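PDB 1ZGH: methionyl-tRNA formyltransferase from Clostridium thermocellum, which probably transfers a formyl group from 10-formyltetrahydrofolate to the amino group of methionyl-tRNA, making the initiator used in bacterial translation. Local coordinates for residues P204-D207 against D213-R216. Sequence-based numbering, arbitrary orientation.
Sequences PDFD and DYIR
A T-shaped aromatic pair, Phe206 against Tyr214, joins the loop that leads into helix 208-217 to the second turn of that helix, in the C-terminal domain at the protein surface. The ring of Phe206 brings its edge to one face of the Tyr214 ring. The centroids are 4.7 Å apart and the planes are inclined at 57°. One atom does most of the touching: Phe206 CE2 stands over the centre of the tyrosine ring. It lies 3.6 Å from Tyr214 CE1 and is almost equally near the other ring carbons. Phe206 CZ leans toward the phenol end, 3.9 Å from Tyr214 OH. The phenylalanine side chain has CG anti to its carbonyl carbon (chi1 -72°), which sends the ring across toward the helix. Asp207, the next residue, is the N-cap; its OD1 accepts a hydrogen bond from Lys210 N.

On the helix, Arg216 grips Asp213 side-on. Its NE and NH2 both bind Asp213 OD1, at 2.9 Å from NE and 3.0 Å from NH2 to that oxygen. The oxygen lies nearly in the guanidinium plane, and both nitrogens reach it from the same face of the carboxylate. Arg216 NH1 turns instead to the carbonyl oxygens of Leu152 and Gly154, tying the helix to the chain after strand 144-151.

Between loop and helix the contact is apolar and aromatic. The hydrogen on Phe206 CE2, directed at the tyrosine pi face, would give a weak electrostatic attraction beside dispersion.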
ATOM      1  N   PRO A 204      -7.021  24.444  11.497  1.00 32.33           N
ATOM      2  CA  PRO A 204      -6.308  25.204  12.509  1.00 32.48           C
ATOM      3  C   PRO A 204      -6.484  24.663  13.934  1.00 33.06           C
ATOM      4  O   PRO A 204      -5.739  25.065  14.817  1.00 34.89           O
ATOM      5  CB  PRO A 204      -6.904  26.621  12.375  1.00 32.29           C
ATOM      6  CG  PRO A 204      -8.196  26.435  11.816  1.00 32.86           C
ATOM      7  CD  PRO A 204      -8.108  25.244  10.902  1.00 32.07           C
ATOM      8  N   ASP A 205      -7.414  23.744  14.148  1.00 32.65           N
ATOM      9  CA  ASP A 205      -7.672  23.180  15.485  1.00 32.97           C
ATOM     10  C   ASP A 205      -6.831  21.928  15.799  1.00 31.68           C
ATOM     11  O   ASP A 205      -6.909  21.386  16.903  1.00 30.45           O
ATOM     12  CB  ASP A 205      -9.135  22.780  15.577  1.00 34.08           C
ATOM     13  CG  ASP A 205     -10.060  23.968  15.552  1.00 37.90           C
ATOM     14  OD1 ASP A 205      -9.683  25.059  16.063  1.00 41.19           O
ATOM     15  OD2 ASP A 205     -11.167  23.793  15.022  1.00 42.12           O
ATOM     16  N   PHE A 206      -6.066  21.459  14.822  1.00 29.45           N
ATOM     17  CA  PHE A 206      -5.164  20.325  15.036  1.00 29.33           C
ATOM     18  C   PHE A 206      -4.068  20.750  15.996  1.00 28.69           C
ATOM     19  O   PHE A 206      -3.529  21.856  15.881  1.00 28.71           O
ATOM     20  CB  PHE A 206      -4.482  19.888  13.739  1.00 29.25           C
ATOM     21  CG  PHE A 206      -5.366  19.179  12.745  1.00 28.94           C
ATOM     22  CD1 PHE A 206      -6.742  19.055  12.926  1.00 31.82           C
ATOM     23  CD2 PHE A 206      -4.791  18.673  11.565  1.00 30.41           C
ATOM     24  CE1 PHE A 206      -7.530  18.402  11.963  1.00 33.10           C
ATOM     25  CE2 PHE A 206      -5.562  18.024  10.604  1.00 31.26           C
ATOM     26  CZ  PHE A 206      -6.948  17.888  10.806  1.00 30.95           C
ATOM     27  N   ASP A 207      -3.707  19.875  16.926  1.00 27.62           N
ATOM     28  CA  ASP A 207      -2.493  20.108  17.695  1.00 27.61           C
ATOM     29  C   ASP A 207      -1.213  19.915  16.832  1.00 26.76           C
ATOM     30  O   ASP A 207      -1.266  19.448  15.664  1.00 26.09           O
ATOM     31  CB  ASP A 207      -2.545  19.345  19.068  1.00 28.59           C
ATOM     32  CG  ASP A 207      -2.282  17.836  18.974  1.00 27.96           C
ATOM     33  OD1 ASP A 207      -1.747  17.302  17.998  1.00 27.21           O
ATOM     34  OD2 ASP A 207      -2.627  17.130  19.943  1.00 32.35           O
ATOM     35  N   ASP A 213       1.742  14.663  11.748  1.00 26.75           N
ATOM     36  CA  ASP A 213       1.199  13.391  11.218  1.00 26.79           C
ATOM     37  C   ASP A 213       0.602  13.607   9.865  1.00 25.72           C
ATOM     38  O   ASP A 213       0.883  12.837   8.966  1.00 25.35           O
ATOM     39  CB  ASP A 213       0.199  12.748  12.179  1.00 26.65           C
ATOM     40  CG  ASP A 213       0.869  12.142  13.390  1.00 27.36           C
ATOM     41  OD1 ASP A 213       2.081  11.887  13.312  1.00 27.72           O
ATOM     42  OD2 ASP A 213       0.202  11.941  14.422  1.00 26.46           O
ATOM     43  N   TYR A 214      -0.228  14.651   9.716  1.00 27.09           N
ATOM     44  CA  TYR A 214      -0.840  14.982   8.392  1.00 27.95           C
ATOM     45  C   TYR A 214       0.193  15.227   7.280  1.00 27.86           C
ATOM     46  O   TYR A 214       0.098  14.680   6.196  1.00 27.37           O
ATOM     47  CB  TYR A 214      -1.816  16.171   8.491  1.00 28.67           C
ATOM     48  CG  TYR A 214      -3.253  15.727   8.609  1.00 28.97           C
ATOM     49  CD1 TYR A 214      -3.683  14.992   9.714  1.00 28.25           C
ATOM     50  CD2 TYR A 214      -4.188  16.051   7.618  1.00 30.32           C
ATOM     51  CE1 TYR A 214      -5.009  14.557   9.812  1.00 31.26           C
ATOM     52  CE2 TYR A 214      -5.526  15.629   7.709  1.00 29.94           C
ATOM     53  CZ  TYR A 214      -5.915  14.883   8.804  1.00 30.45           C
ATOM     54  OH  TYR A 214      -7.219  14.501   8.940  1.00 32.22           O
ATOM     55  N   ILE A 215       1.198  16.060   7.560  1.00 28.01           N
ATOM     56  CA  ILE A 215       2.235  16.324   6.589  1.00 27.77           C
ATOM     57  C   ILE A 215       3.006  15.048   6.204  1.00 28.52           C
ATOM     58  O   ILE A 215       3.125  14.730   5.003  1.00 28.72           O
ATOM     59  CB  ILE A 215       3.230  17.406   7.055  1.00 27.52           C
ATOM     60  CG1 ILE A 215       2.491  18.729   7.323  1.00 27.07           C
ATOM     61  CG2 ILE A 215       4.348  17.563   5.980  1.00 28.25           C
ATOM     62  CD1 ILE A 215       3.372  19.762   7.986  1.00 27.56           C
ATOM     63  N   ARG A 216       3.491  14.301   7.196  1.00 27.28           N
ATOM     64  CA  ARG A 216       4.276  13.105   6.888  1.00 27.44           C
ATOM     65  C   ARG A 216       3.467  11.988   6.182  1.00 26.14           C
ATOM     66  O   ARG A 216       4.010  11.325   5.313  1.00 25.23           O
ATOM     67  CB  ARG A 216       4.953  12.528   8.116  1.00 26.57           C
ATOM     68  CG  ARG A 216       4.061  11.696   9.049  1.00 27.92           C
ATOM     69  CD  ARG A 216       4.797  11.496  10.345  1.00 28.08           C
ATOM     70  NE  ARG A 216       3.988  10.868  11.386  1.00 27.57           N
ATOM     71  CZ  ARG A 216       3.828   9.561  11.546  1.00 24.95           C
ATOM     72  NH1 ARG A 216       4.427   8.667  10.754  1.00 23.40           N
ATOM     73  NH2 ARG A 216       3.104   9.140  12.548  1.00 25.18           N
TER